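Long-range contacts in PilY2 protein (Pseudomonas aeruginosa, PDB 3TDQ), which is named for type 4 fimbrial biogenesis and probably takes part in pilus assembly, its molecular role being undefined: residues A[11-16]-A[23-28]; A[29-34]-A[63-68]. One frame throughout, in Å; residues are numbered along the deposited sequence. Where two conformers were deposited one is given.

Interaction 1 (A[11-16]-A[23-28]); sequences GVVFEV and VDIDHR
The carbonyl oxygen O of Asp24 is gripped twice by strand 11-16: Phe14 N donates to it at 2.8 Å, and the CA-H of Val13 adds a weaker contact. Asp24 N in turn gives a 2.9 Å bond to Glu15 O. Phe14 and Glu15 thus both face Asp24, the signature of a classic beta bulge, and Phe14 takes the helix-like psi (-31°) that such a bulge uses at its first position. In the hairpin of strands 6-17 and 22-25 the extra residue lies on strand 6-17; it shifts the register by one and accentuates that strand's coil, consistent with the OB clan to which the family belongs. Val13, Val16, Val23 and Ile25 share the inner face, where branched side chains suit both the extended backbone and close packing. Val13 CG1 meets Val23 CG2 at 3.8 Å, roughly at right angles, while Val13 CG2 lies against Ile25 CG1; Val53 and Tyr55 of strand 52-58 continue this layer. After Ile25 the second strand runs into a type I' turn, Ile25 to Arg28. Asp26 and His27 both adopt positive phi, which aspartate tolerates comparatively well. Asp26 N reaches Val12 O at 3.0 Å. Its CG stands beside its own backbone N (chi1 -60°), bringing OD1 to Val12 N at 3.1 Å; the carboxylate oxygen, approached from above its plane, serves here as a stand-in for a strand carbonyl. Asp24 and Glu15 point to the other face. Beside them His27 CE1 sits over the rim of one face of the Phe14 ring, 3.6 Å from CE2, with the two ring planes inclined at 44°. Arg28 NH1 bonds Asp26 O at 2.8 Å, tying the guanidinium to the turn's backbone.

Interaction 2 (A[29-34]-A[63-68]); sequences LYRLPN and WSTITD
Arg31 gives both its N-H and its C=O to the segment 63-68: its N donates to Ser64 O at 2.8 Å, and its O receives Ile66 N at 2.9 Å. Beside this bridge, Leu29 CB sits over the six-membered ring of Trp63, 3.8 Å from its centroid, a CH-pi contact. Leu29 CD1 follows the same surface to Trp63 CH2 at 3.7 Å, the leucine and indole lying side by side; the indole face supplies the flat apolar surface this chain needs. On the inner side Ile66 CG1 stands beside its own backbone N (chi1 -70°) and the chain runs on extended, carrying Ile66 CD1 to Tyr30 CB at 3.6 Å; Ile66 CG2 approaches Leu32 CD1. The two bonds to one residue form a single bridge of parallel pattern between strands 28-31 and 65-71, the outermost strands of the sheet. Their meeting is consistent with closure of an OB-type barrel, where the third and fifth strands pair in this sense. The short axes of the two strands diverge by 62°, and where direct pairing stops a water donates to Leu29 O and accepts from Ser64 N. At the other end Pro33, which has no N-H to offer, contributes CD to Thr65 CG2 at 3.7 Å. Further out, Ser60 OG holds Thr65 OG1, Thr36 OG1 bonds Ile66 O, and Asn21 ND2 secures Leu32 O.

Interaction 1 binds sequence neighbours into a hairpin, whereas interaction 2 brings together the two outer strands of the sheet across a long stretch of chain. Strands 22-25 and 28-31 join them directly: they are adjacent in the sheet, and Val23 O probably accepts a hydrogen bond from Tyr30 N. The interior is also shared, since Ile25 CD1 packs on Ile66 CD1. Both contacts are only partly buried, with aliphatic groups and Tyr30 inward, and Phe14, His27 and Trp63 toward the periphery. They differ in how backbones are matched: interaction 1 is antiparallel pairing interrupted by a bulge, while interaction 2 relies on one bridge, a bridging water and side-chain packing.

Interaction 1 (A[11-16]-A[23-28])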
loop_
_atom_site.group_PDB
_atom_site.type_symbol
_atom_site.label_atom_id
_atom_site.label_comp_id
_atom_site.label_asym_id
_atom_site.label_seq_id
_atom_site.Cartn_x
_atom_site.Cartn_y
_atom_site.Cartn_z
ATOM N N GLY A 11 -11.549 0.559 -3.085
ATOM C CA GLY A 11 -12.483 0.705 -4.193
ATOM C C GLY A 11 -11.808 0.895 -5.528
ATOM O O GLY A 11 -10.654 0.511 -5.712
ATOM N N VAL A 12 -12.555 1.452 -6.468
ATOM C CA VAL A 12 -12.118 1.715 -7.838
ATOM C C VAL A 12 -12.170 3.220 -8.078
ATOM O O VAL A 12 -13.183 3.849 -7.779
ATOM C CB VAL A 12 -12.991 0.933 -8.882
ATOM C CG1 VAL A 12 -12.531 1.208 -10.314
ATOM C CG2 VAL A 12 -13.000 -0.581 -8.603
ATOM N N VAL A 13 -11.095 3.788 -8.640
ATOM C CA VAL A 13 -11.055 5.206 -9.008
ATOM C C VAL A 13 -11.905 5.387 -10.283
ATOM O O VAL A 13 -11.712 4.663 -11.258
ATOM C CB VAL A 13 -9.590 5.724 -9.212
ATOM C CG1 VAL A 13 -9.573 7.181 -9.676
ATOM C CG2 VAL A 13 -8.747 5.559 -7.942
ATOM N N PHE A 14 -12.835 6.339 -10.279
ATOM C CA PHE A 14 -13.654 6.630 -11.458
ATOM C C PHE A 14 -13.163 7.900 -12.164
ATOM O O PHE A 14 -13.232 7.984 -13.388
ATOM C CB PHE A 14 -15.135 6.762 -11.077
ATOM C CG PHE A 14 -15.803 5.410 -10.921
ATOM C CD1 PHE A 14 -15.596 4.639 -9.781
ATOM C CD2 PHE A 14 -16.641 4.911 -11.914
ATOM C CE1 PHE A 14 -16.196 3.382 -9.647
ATOM C CE2 PHE A 14 -17.252 3.662 -11.770
ATOM C CZ PHE A 14 -17.015 2.904 -10.641
ATOM N N GLU A 15 -12.609 8.844 -11.412
ATOM C CA GLU A 15 -12.080 10.105 -11.937
ATOM C C GLU A 15 -11.085 10.707 -10.985
ATOM O O GLU A 15 -11.110 10.431 -9.784
ATOM C CB GLU A 15 -13.212 11.148 -12.181
ATOM C CG GLU A 15 -13.893 11.091 -13.537
ATOM C CD GLU A 15 -13.018 10.967 -14.778
ATOM O OE1 GLU A 15 -11.925 11.584 -14.828
ATOM O OE2 GLU A 15 -13.436 10.233 -15.704
ATOM N N VAL A 16 -10.218 11.566 -11.534
ATOM C CA VAL A 16 -9.205 12.321 -10.818
ATOM C C VAL A 16 -9.268 13.756 -11.329
ATOM O O VAL A 16 -9.242 13.979 -12.552
ATOM C CB VAL A 16 -7.773 11.746 -10.970
ATOM C CG1 VAL A 16 -6.801 12.449 -10.018
ATOM C CG2 VAL A 16 -7.743 10.239 -10.754
ATOM N N VAL A 23 -10.121 13.142 -5.818
ATOM C CA VAL A 23 -10.181 11.815 -6.383
ATOM C C VAL A 23 -11.592 11.259 -6.098
ATOM O O VAL A 23 -12.145 11.416 -5.002
ATOM C CB VAL A 23 -9.025 10.888 -5.923
ATOM C CG1 VAL A 23 -9.150 10.489 -4.452
ATOM C CG2 VAL A 23 -8.938 9.639 -6.802
ATOM N N ASP A 24 -12.172 10.676 -7.128
ATOM C CA ASP A 24 -13.489 10.054 -7.073
ATOM C C ASP A 24 -13.275 8.534 -7.032
ATOM O O ASP A 24 -12.768 7.939 -7.993
ATOM C CB ASP A 24 -14.309 10.520 -8.292
ATOM C CG ASP A 24 -15.569 9.773 -8.660
ATOM O OD1 ASP A 24 -15.875 8.743 -8.006
ATOM O OD2 ASP A 24 -16.224 10.187 -9.632
ATOM N N ILE A 25 -13.657 7.926 -5.910
ATOM C CA ILE A 25 -13.562 6.482 -5.659
ATOM C C ILE A 25 -14.970 5.977 -5.364
ATOM O O ILE A 25 -15.580 6.421 -4.381
ATOM C CB ILE A 25 -12.564 6.153 -4.492
ATOM C CG1 ILE A 25 -11.143 6.696 -4.798
ATOM C CG2 ILE A 25 -12.519 4.633 -4.207
ATOM C CD1 ILE A 25 -10.216 6.720 -3.581
ATOM N N ASP A 26 -15.499 5.070 -6.226
ATOM C CA ASP A 26 -16.858 4.497 -6.075
ATOM C C ASP A 26 -17.919 5.615 -5.900
ATOM O O ASP A 26 -18.862 5.457 -5.121
ATOM C CB ASP A 26 -16.936 3.494 -4.897
ATOM C CG ASP A 26 -16.013 2.268 -4.980
ATOM O OD1 ASP A 26 -15.543 1.947 -6.092
ATOM O OD2 ASP A 26 -15.793 1.620 -3.930
ATOM N N HIS A 27 -17.754 6.740 -6.635
ATOM C CA HIS A 27 -18.683 7.887 -6.675
ATOM C C HIS A 27 -18.700 8.710 -5.384
ATOM O O HIS A 27 -19.593 9.540 -5.218
ATOM C CB HIS A 27 -20.114 7.454 -7.082
ATOM C CG HIS A 27 -20.112 6.447 -8.186
ATOM N ND1 HIS A 27 -19.650 6.768 -9.455
ATOM C CD2 HIS A 27 -20.429 5.130 -8.154
ATOM C CE1 HIS A 27 -19.732 5.649 -10.159
ATOM N NE2 HIS A 27 -20.204 4.638 -9.417
ATOM N N ARG A 28 -17.716 8.510 -4.493
ATOM C CA ARG A 28 -17.494 9.357 -3.307
ATOM C C ARG A 28 -16.271 10.226 -3.600
ATOM O O ARG A 28 -15.413 9.803 -4.378
ATOM C CB ARG A 28 -17.289 8.534 -2.021
ATOM C CG ARG A 28 -18.575 7.972 -1.404
ATOM C CD ARG A 28 -19.037 6.704 -2.082
ATOM N NE ARG A 28 -20.271 6.185 -1.491
ATOM C CZ ARG A 28 -20.979 5.181 -1.994
ATOM N NH1 ARG A 28 -20.600 4.592 -3.124
ATOM N NH2 ARG A 28 -22.087 4.778 -1.390
#

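Interaction 2 (A[29-34]-A[63-68])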
loop_
_atom_site.group_PDB
_atom_site.type_symbol
_atom_site.label_atom_id
_atom_site.label_comp_id
_atom_site.label_asym_id
_atom_site.label_seq_id
_atom_site.Cartn_x
_atom_site.Cartn_y
_atom_site.Cartn_z
ATOM N N LEU A 29 -16.172 11.412 -3.000
ATOM C CA LEU A 29 -15.022 12.303 -3.245
ATOM C C LEU A 29 -14.145 12.441 -2.027
ATOM O O LEU A 29 -14.629 12.496 -0.889
ATOM C CB LEU A 29 -15.482 13.706 -3.673
ATOM C CG LEU A 29 -16.160 13.801 -5.044
ATOM C CD1 LEU A 29 -16.719 15.154 -5.241
ATOM C CD2 LEU A 29 -15.165 13.522 -6.181
ATOM N N TYR A 30 -12.825 12.477 -2.286
ATOM C CA TYR A 30 -11.818 12.627 -1.273
ATOM C C TYR A 30 -10.805 13.646 -1.699
ATOM O O TYR A 30 -10.535 13.770 -2.897
ATOM C CB TYR A 30 -11.062 11.281 -1.063
ATOM C CG TYR A 30 -11.949 10.135 -0.645
ATOM C CD1 TYR A 30 -12.606 9.354 -1.598
ATOM C CD2 TYR A 30 -12.165 9.851 0.705
ATOM C CE1 TYR A 30 -13.464 8.323 -1.223
ATOM C CE2 TYR A 30 -13.011 8.807 1.091
ATOM C CZ TYR A 30 -13.652 8.042 0.119
ATOM O OH TYR A 30 -14.500 7.017 0.449
ATOM N N ARG A 31 -10.200 14.329 -0.724
ATOM C CA ARG A 31 -9.110 15.247 -1.011
ATOM C C ARG A 31 -7.854 14.404 -1.133
ATOM O O ARG A 31 -7.616 13.545 -0.282
ATOM C CB ARG A 31 -8.962 16.317 0.096
ATOM C CG ARG A 31 -7.861 17.361 -0.170
ATOM C CD ARG A 31 -8.297 18.448 -1.155
ATOM N NE ARG A 31 -9.502 19.137 -0.693
ATOM C CZ ARG A 31 -10.314 19.837 -1.470
ATOM N NH1 ARG A 31 -10.051 19.977 -2.763
ATOM N NH2 ARG A 31 -11.397 20.408 -0.961
ATOM N N LEU A 32 -7.076 14.607 -2.195
ATOM C CA LEU A 32 -5.824 13.888 -2.387
ATOM C C LEU A 32 -4.740 14.975 -2.573
ATOM O O LEU A 32 -4.510 15.442 -3.683
ATOM C CB LEU A 32 -5.912 12.886 -3.546
ATOM C CG LEU A 32 -4.685 12.010 -3.837
ATOM C CD1 LEU A 32 -4.138 11.332 -2.579
ATOM C CD2 LEU A 32 -5.047 10.942 -4.843
ATOM N N PRO A 33 -4.171 15.477 -1.457
ATOM C CA PRO A 33 -3.215 16.597 -1.551
ATOM C C PRO A 33 -1.892 16.158 -2.141
ATOM O O PRO A 33 -1.590 14.966 -2.153
ATOM C CB PRO A 33 -3.063 17.072 -0.085
ATOM C CG PRO A 33 -3.370 15.895 0.730
ATOM C CD PRO A 33 -4.355 15.043 -0.060
ATOM N N ASN A 34 -1.101 17.124 -2.630
ATOM C CA ASN A 34 0.232 16.847 -3.214
ATOM C C ASN A 34 1.187 16.227 -2.184
ATOM O O ASN A 34 2.131 15.570 -2.570
ATOM C CB ASN A 34 0.847 18.162 -3.754
ATOM C CG ASN A 34 0.091 18.806 -4.906
ATOM O OD1 ASN A 34 -0.817 18.199 -5.531
ATOM N ND2 ASN A 34 0.422 20.075 -5.173
ATOM N N TRP A 63 -14.032 17.660 2.240
ATOM C CA TRP A 63 -13.761 16.274 1.876
ATOM C C TRP A 63 -12.722 15.681 2.781
ATOM O O TRP A 63 -11.767 16.379 3.141
ATOM C CB TRP A 63 -13.303 16.175 0.398
ATOM C CG TRP A 63 -14.200 16.929 -0.551
ATOM C CD1 TRP A 63 -13.968 18.154 -1.104
ATOM C CD2 TRP A 63 -15.532 16.560 -0.938
ATOM N NE1 TRP A 63 -15.057 18.549 -1.860
ATOM C CE2 TRP A 63 -16.024 17.578 -1.784
ATOM C CE3 TRP A 63 -16.373 15.478 -0.623
ATOM C CZ2 TRP A 63 -17.306 17.527 -2.348
ATOM C CZ3 TRP A 63 -17.619 15.404 -1.221
ATOM C CH2 TRP A 63 -18.091 16.438 -2.039
ATOM N N SER A 64 -12.861 14.377 3.112
ATOM C CA SER A 64 -11.859 13.698 3.947
ATOM C C SER A 64 -10.584 13.514 3.139
ATOM O O SER A 64 -10.636 13.441 1.906
ATOM C CB SER A 64 -12.389 12.385 4.496
ATOM O OG SER A 64 -13.277 12.717 5.559
ATOM N N THR A 65 -9.433 13.550 3.827
ATOM C CA THR A 65 -8.120 13.591 3.204
ATOM C C THR A 65 -7.437 12.236 3.191
ATOM O O THR A 65 -7.201 11.659 4.249
ATOM C CB THR A 65 -7.253 14.636 3.945
ATOM O OG1 THR A 65 -7.927 15.885 3.902
ATOM C CG2 THR A 65 -5.869 14.818 3.323
ATOM N N ILE A 66 -7.078 11.760 1.990
ATOM C CA ILE A 66 -6.339 10.509 1.834
ATOM C C ILE A 66 -4.859 10.837 2.046
ATOM O O ILE A 66 -4.297 11.663 1.310
ATOM C CB ILE A 66 -6.625 9.817 0.465
ATOM C CG1 ILE A 66 -8.070 9.252 0.423
ATOM C CG2 ILE A 66 -5.578 8.703 0.203
ATOM C CD1 ILE A 66 -8.538 8.734 -0.962
ATOM N N THR A 67 -4.241 10.204 3.059
ATOM C CA THR A 67 -2.824 10.435 3.372
ATOM C C THR A 67 -1.973 9.236 2.952
ATOM O O THR A 67 -0.748 9.318 2.996
ATOM C CB THR A 67 -2.631 10.755 4.873
ATOM O OG1 THR A 67 -3.120 9.651 5.628
ATOM C CG2 THR A 67 -3.343 12.039 5.292
ATOM N N ASP A 68 -2.618 8.140 2.517
ATOM C CA ASP A 68 -1.926 6.905 2.105
ATOM C C ASP A 68 -2.785 6.157 1.099
ATOM O O ASP A 68 -3.947 5.860 1.394
ATOM C CB ASP A 68 -1.642 6.008 3.348
ATOM C CG ASP A 68 -0.666 4.850 3.121
ATOM O OD1 ASP A 68 -0.123 4.736 2.006
ATOM O OD2 ASP A 68 -0.431 4.074 4.073
HETATM O O HOH W 1 -14.707 12.635 1.811
HETATM O O HOH W 2 -11.216 18.921 2.027
#